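Local coordinates for protein 16.4 kDa salivary peptide (Culex quinquefasciatus, PDB 7KC8) that is of unknown function but, as a mosquito salivary protein with a ricin-like beta-trefoil fold, may bind sugars, at residues Lys51-Pro54 and Glu59-Tyr62; Val8-Val13 and Lys17-Trp22. All coordinates share one frame; numbering follows the deposited sequence.

Contact 1: Lys51-Pro54 and Glu59-Tyr62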
loop_
_atom_site.group_PDB
_atom_site.type_symbol
_atom_site.label_atom_id
_atom_site.label_comp_id
_atom_site.label_asym_id
_atom_site.label_seq_id
_atom_site.Cartn_x
_atom_site.Cartn_y
_atom_site.Cartn_z
ATOM N N LYS A 51 6.297 6.793 2.024
ATOM C CA LYS A 51 5.748 5.909 3.033
ATOM C C LYS A 51 4.237 6.042 2.985
ATOM O O LYS A 51 3.699 7.024 2.470
ATOM C CB LYS A 51 6.309 6.230 4.430
ATOM C CG LYS A 51 7.769 5.775 4.576
ATOM C CD LYS A 51 8.497 6.354 5.789
ATOM C CE LYS A 51 8.074 5.687 7.087
ATOM N NZ LYS A 51 9.136 5.838 8.129
ATOM N N ILE A 52 3.550 5.010 3.460
ATOM C CA ILE A 52 2.108 4.910 3.294
ATOM C C ILE A 52 1.520 4.439 4.614
ATOM O O ILE A 52 2.063 3.532 5.251
ATOM C CB ILE A 52 1.730 3.957 2.137
ATOM C CG1 ILE A 52 2.295 4.469 0.799
ATOM C CG2 ILE A 52 0.210 3.762 2.043
ATOM C CD1 ILE A 52 2.012 3.547 -0.405
ATOM N N ARG A 53 0.440 5.081 5.042
ATOM C CA ARG A 53 -0.240 4.762 6.288
ATOM C C ARG A 53 -1.730 4.984 6.101
ATOM O O ARG A 53 -2.141 5.817 5.284
ATOM C CB ARG A 53 0.255 5.623 7.461
ATOM C CG ARG A 53 0.233 7.110 7.151
ATOM C CD ARG A 53 0.216 7.948 8.405
ATOM N NE ARG A 53 -1.034 7.791 9.123
ATOM C CZ ARG A 53 -1.330 8.432 10.247
ATOM N NH1 ARG A 53 -0.462 9.282 10.769
ATOM N NH2 ARG A 53 -2.495 8.225 10.851
ATOM N N PRO A 54 -2.563 4.247 6.824
ATOM C CA PRO A 54 -3.993 4.528 6.771
ATOM C C PRO A 54 -4.281 5.836 7.487
ATOM O O PRO A 54 -3.550 6.244 8.392
ATOM C CB PRO A 54 -4.620 3.332 7.491
ATOM C CG PRO A 54 -3.572 2.866 8.403
ATOM C CD PRO A 54 -2.254 3.139 7.740
ATOM N N GLU A 59 0.283 3.550 11.407
ATOM C CA GLU A 59 0.908 2.256 11.130
ATOM C C GLU A 59 1.347 2.221 9.674
ATOM O O GLU A 59 0.532 2.432 8.770
ATOM C CB GLU A 59 -0.049 1.088 11.389
ATOM C CG GLU A 59 -0.859 1.193 12.666
ATOM C CD GLU A 59 -1.965 0.163 12.725
ATOM O OE1 GLU A 59 -2.074 -0.633 11.776
ATOM O OE2 GLU A 59 -2.735 0.144 13.704
ATOM N N TYR A 60 2.610 1.919 9.434
ATOM C CA TYR A 60 3.158 2.094 8.101
ATOM C C TYR A 60 3.090 0.808 7.298
ATOM O O TYR A 60 3.531 -0.249 7.765
ATOM C CB TYR A 60 4.587 2.624 8.173
ATOM C CG TYR A 60 4.549 4.103 8.391
ATOM C CD1 TYR A 60 3.992 4.935 7.429
ATOM C CD2 TYR A 60 5.009 4.672 9.573
ATOM C CE1 TYR A 60 3.919 6.293 7.619
ATOM C CE2 TYR A 60 4.939 6.043 9.769
ATOM C CZ TYR A 60 4.394 6.848 8.789
ATOM O OH TYR A 60 4.318 8.214 8.974
ATOM N N LEU A 61 2.530 0.916 6.094
ATOM C CA LEU A 61 2.543 -0.167 5.112
ATOM C C LEU A 61 3.947 -0.718 4.936
ATOM O O LEU A 61 4.902 0.036 4.736
ATOM C CB LEU A 61 2.025 0.352 3.764
ATOM C CG LEU A 61 1.556 -0.696 2.756
ATOM C CD1 LEU A 61 0.275 -1.276 3.280
ATOM C CD2 LEU A 61 1.375 -0.113 1.360
ATOM N N TYR A 62 4.073 -2.038 4.992
ATOM C CA TYR A 62 5.373 -2.666 4.786
ATOM C C TYR A 62 5.172 -4.055 4.219
ATOM O O TYR A 62 4.054 -4.573 4.165
ATOM C CB TYR A 62 6.188 -2.755 6.067
ATOM C CG TYR A 62 5.745 -3.874 6.984
ATOM C CD1 TYR A 62 4.504 -3.838 7.608
ATOM C CD2 TYR A 62 6.568 -4.965 7.229
ATOM C CE1 TYR A 62 4.098 -4.850 8.443
ATOM C CE2 TYR A 62 6.166 -5.986 8.068
ATOM C CZ TYR A 62 4.929 -5.925 8.676
ATOM O OH TYR A 62 4.527 -6.942 9.519
HETATM O O HOH W 1 4.985 2.678 4.368
#

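Contact 2: Val8-Val13 and Lys17-Trp22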
loop_
_atom_site.group_PDB
_atom_site.type_symbol
_atom_site.label_atom_id
_atom_site.label_comp_id
_atom_site.label_asym_id
_atom_site.label_seq_id
_atom_site.Cartn_x
_atom_site.Cartn_y
_atom_site.Cartn_z
ATOM N N VAL A 8 -5.564 9.767 0.211
ATOM C CA VAL A 8 -5.875 9.161 -1.072
ATOM C C VAL A 8 -6.706 7.908 -0.835
ATOM O O VAL A 8 -6.827 7.413 0.286
ATOM C CB VAL A 8 -4.599 8.809 -1.859
ATOM C CG1 VAL A 8 -3.750 10.057 -2.101
ATOM C CG2 VAL A 8 -3.807 7.772 -1.092
ATOM N N THR A 9 -7.236 7.396 -1.930
ATOM C CA THR A 9 -7.798 6.034 -1.978
ATOM C C THR A 9 -6.827 5.228 -2.846
ATOM O O THR A 9 -6.247 5.779 -3.742
ATOM C CB THR A 9 -9.256 5.963 -2.428
ATOM O OG1 THR A 9 -9.399 6.622 -3.676
ATOM C CG2 THR A 9 -10.219 6.548 -1.429
ATOM N N LEU A 10 -6.647 3.961 -2.537
ATOM C CA LEU A 10 -5.723 3.073 -3.273
ATOM C C LEU A 10 -6.552 1.991 -3.967
ATOM O O LEU A 10 -6.947 1.047 -3.304
ATOM C CB LEU A 10 -4.779 2.445 -2.251
ATOM C CG LEU A 10 -3.420 3.099 -2.064
ATOM C CD1 LEU A 10 -3.354 4.503 -2.623
ATOM C CD2 LEU A 10 -2.972 3.044 -0.623
ATOM N N LYS A 11 -6.724 2.108 -5.275
ATOM C CA LYS A 11 -7.550 1.156 -6.044
ATOM C C LYS A 11 -6.726 0.471 -7.136
ATOM O O LYS A 11 -6.159 1.137 -7.957
ATOM C CB LYS A 11 -8.795 1.889 -6.536
ATOM C CG LYS A 11 -9.888 1.041 -7.152
ATOM C CD LYS A 11 -10.500 1.725 -8.346
ATOM C CE LYS A 11 -11.873 1.220 -8.712
ATOM N NZ LYS A 11 -12.884 2.296 -8.641
ATOM N N PHE A 12 -6.643 -0.844 -7.066
ATOM C CA PHE A 12 -5.961 -1.647 -8.100
ATOM C C PHE A 12 -6.885 -1.685 -9.319
ATOM O O PHE A 12 -8.011 -2.149 -9.226
ATOM C CB PHE A 12 -5.630 -3.027 -7.543
ATOM C CG PHE A 12 -4.520 -3.752 -8.242
ATOM C CD1 PHE A 12 -3.258 -3.206 -8.328
ATOM C CD2 PHE A 12 -4.728 -4.999 -8.782
ATOM C CE1 PHE A 12 -2.237 -3.881 -8.967
ATOM C CE2 PHE A 12 -3.709 -5.676 -9.421
ATOM C CZ PHE A 12 -2.466 -5.115 -9.513
ATOM N N VAL A 13 -6.388 -1.171 -10.429
ATOM C CA VAL A 13 -7.143 -1.028 -11.701
ATOM C C VAL A 13 -7.679 -2.363 -12.208
ATOM O O VAL A 13 -8.859 -2.440 -12.485
ATOM C CB VAL A 13 -6.261 -0.361 -12.767
ATOM C CG1 VAL A 13 -6.849 -0.478 -14.150
ATOM C CG2 VAL A 13 -5.998 1.087 -12.438
ATOM N N LYS A 17 -10.250 -3.259 -6.819
ATOM C CA LYS A 17 -10.167 -3.515 -5.386
ATOM C C LYS A 17 -9.351 -2.430 -4.695
ATOM O O LYS A 17 -8.241 -2.107 -5.137
ATOM C CB LYS A 17 -9.546 -4.886 -5.107
ATOM C CG LYS A 17 -10.412 -6.067 -5.518
ATOM C CD LYS A 17 -11.705 -6.154 -4.697
ATOM C CE LYS A 17 -12.398 -7.496 -4.917
ATOM N NZ LYS A 17 -13.402 -7.781 -3.860
ATOM N N HIS A 18 -9.886 -1.938 -3.595
ATOM C CA HIS A 18 -9.139 -0.995 -2.744
ATOM C C HIS A 18 -8.416 -1.807 -1.676
ATOM O O HIS A 18 -8.791 -2.909 -1.423
ATOM C CB HIS A 18 -10.070 -0.030 -2.035
ATOM C CG HIS A 18 -10.781 0.924 -2.917
ATOM N ND1 HIS A 18 -10.512 2.243 -2.916
ATOM C CD2 HIS A 18 -11.779 0.755 -3.789
ATOM C CE1 HIS A 18 -11.297 2.840 -3.763
ATOM N NE2 HIS A 18 -12.064 1.960 -4.302
ATOM N N ILE A 19 -7.341 -1.273 -1.140
ATOM C CA ILE A 19 -6.663 -1.885 -0.003
ATOM C C ILE A 19 -7.505 -1.641 1.244
ATOM O O ILE A 19 -7.618 -0.503 1.706
ATOM C CB ILE A 19 -5.251 -1.313 0.183
ATOM C CG1 ILE A 19 -4.371 -1.554 -1.036
ATOM C CG2 ILE A 19 -4.591 -1.931 1.401
ATOM C CD1 ILE A 19 -3.018 -0.871 -0.908
ATOM N N ASN A 20 -8.074 -2.703 1.804
ATOM C CA ASN A 20 -8.778 -2.622 3.077
ATOM C C ASN A 20 -7.935 -3.276 4.169
ATOM O O ASN A 20 -6.991 -4.023 3.900
ATOM C CB ASN A 20 -10.157 -3.299 2.996
ATOM C CG ASN A 20 -11.099 -2.601 2.036
ATOM O OD1 ASN A 20 -10.721 -1.635 1.372
ATOM N ND2 ASN A 20 -12.318 -3.103 1.932
ATOM N N MET A 21 -8.268 -2.962 5.410
ATOM C CA MET A 21 -7.508 -3.486 6.559
ATOM C C MET A 21 -8.462 -4.097 7.592
ATOM O O MET A 21 -9.655 -3.790 7.569
ATOM C CB MET A 21 -6.699 -2.356 7.197
ATOM C CG MET A 21 -7.507 -1.103 7.453
ATOM S SD MET A 21 -6.581 0.366 7.805
ATOM C CE MET A 21 -7.901 1.555 7.952
ATOM N N TRP A 22 -7.922 -4.943 8.455
ATOM C CA TRP A 22 -8.689 -5.544 9.536
ATOM C C TRP A 22 -9.084 -4.495 10.569
ATOM O O TRP A 22 -8.400 -3.483 10.760
ATOM C CB TRP A 22 -7.889 -6.664 10.204
ATOM C CG TRP A 22 -8.169 -8.005 9.610
ATOM C CD1 TRP A 22 -8.092 -8.352 8.292
ATOM C CD2 TRP A 22 -8.566 -9.186 10.310
ATOM N NE1 TRP A 22 -8.415 -9.678 8.127
ATOM C CE2 TRP A 22 -8.706 -10.215 9.351
ATOM C CE3 TRP A 22 -8.808 -9.477 11.651
ATOM C CZ2 TRP A 22 -9.087 -11.509 9.692
ATOM C CZ3 TRP A 22 -9.184 -10.770 11.994
ATOM C CH2 TRP A 22 -9.320 -11.770 11.016
HETATM O O HOH W 2 -8.306 2.431 -0.821
#

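Contact 1: Lys51-Pro54 and Glu59-Tyr62
K51 lays its aliphatic end over the ring of Y60. CE stands over the middle of one face, 3.9 Å from the ring centroid and only 4° off the normal, a CH-pi contact, and NZ beyond it makes a cation-pi interaction at 4.7 Å from the same centroid. The bend at chi3 (76°) turns the far end of the lysine back across the ring, with the two side chains meeting at about a right angle. Elsewhere on the tyrosine, CB and CG of R53 pack against CE1, and the guanidinium plane stands almost perpendicular to the ring. The apolar component is a pairing of I52 with L61, which lie side by side and point the same way, CB to CB 4.0 Å.

Among the polar contacts, one direct backbone bond joins the segments, from L61 N to I52 O at 2.8 Å. The same carbonyl oxygen receives a CA-H...O contact from Y60 and lies 3.2 Å from CD1 of Y60, at the ring edge. Water 1 accepts from I52 N and probably donates to L61 O, giving the strands a second link. R53 NE bonds its neighbour P54 O at 3.0 Å, nearly in the guanidinium plane, while NH2 also reaches V139 O. Y60 OH is hydrogen-bonded to E44, while E59 forms a hydrogen bond with T76 through OE1 and a salt bridge with R30 through OE2.

In this part of the beta-trefoil the two short segments run at 119° to each other, and the tyrosine, hydrogen-bonded at its hydroxyl, offers its pi face to a lysine whose positive charge it probably helps stabilise.

Contact 2: Val8-Val13 and Lys17-Trp22
K11 overlaps the imidazole of H18, its CB set over the centre of one ring face at 3.9 Å from the centroid, in a CH-pi contact. The pair belongs to the beta hairpin of strands 8-12 and 17-21, which opens the beta-trefoil. K11 and H18 form an antiparallel non-hydrogen-bonded pair, and their side chains share one face of the hairpin. With its CG anti to the backbone N (chi1 -170°), K11 continues over the ring, where CG comes to 3.7 Å from H18 NE2. The lysine nitrogen stays near the imidazole without touching it, and a bound acetic acid molecule, probably from the crystallisation liquor, lies close to the K11 side chain. T9 meets the same ring differently, bringing CB up to its edge, in the ring plane.

Next to this pair the backbone is joined by F12 N to K17 O at 2.8 Å and by the longer I19 N to L10 O, 3.2 Å. L10 O also takes a close CA-H...O contact from H18, 3.0 Å from CA. L10 and I19 meet through their side chains as well, I19 CD1 lying against CB and CD2 of L10. The axes of the two short strands make an angle of 129°. W128 packs on both of these aliphatic side chains and meets the F12 ring edge-to-face, tying this side of the hairpin to strand 128-132. K17 reaches away from the partner strand to a salt bridge with D36.

Between the strands, water 2 accepts from L10 N at 2.8 Å and lies in the imidazole plane, hydrogen-bonded to H18 ND1 at 3.0 Å.

How the contacts relate
The two contacts follow in series along the chain: the hairpin of contact 2 closes before contact 1 begins, and their centres lie 13 Å apart. Strand 40-46 connects them, pairing with both strand 8-12 and strand 49-54. A second route runs from strand 17-21 through 29-35 and 72-77 to strand 60-63. They also touch directly, P54 CB packing 3.6 Å from M21 SD, with I52 CG2 at 4.2 Å from L10 CD2. Through these touches the first hairpin and strand 49-54, later in the chain, share buried apolar packing within the beta-trefoil, a fold compatible with the sugar binding proposed for this protein.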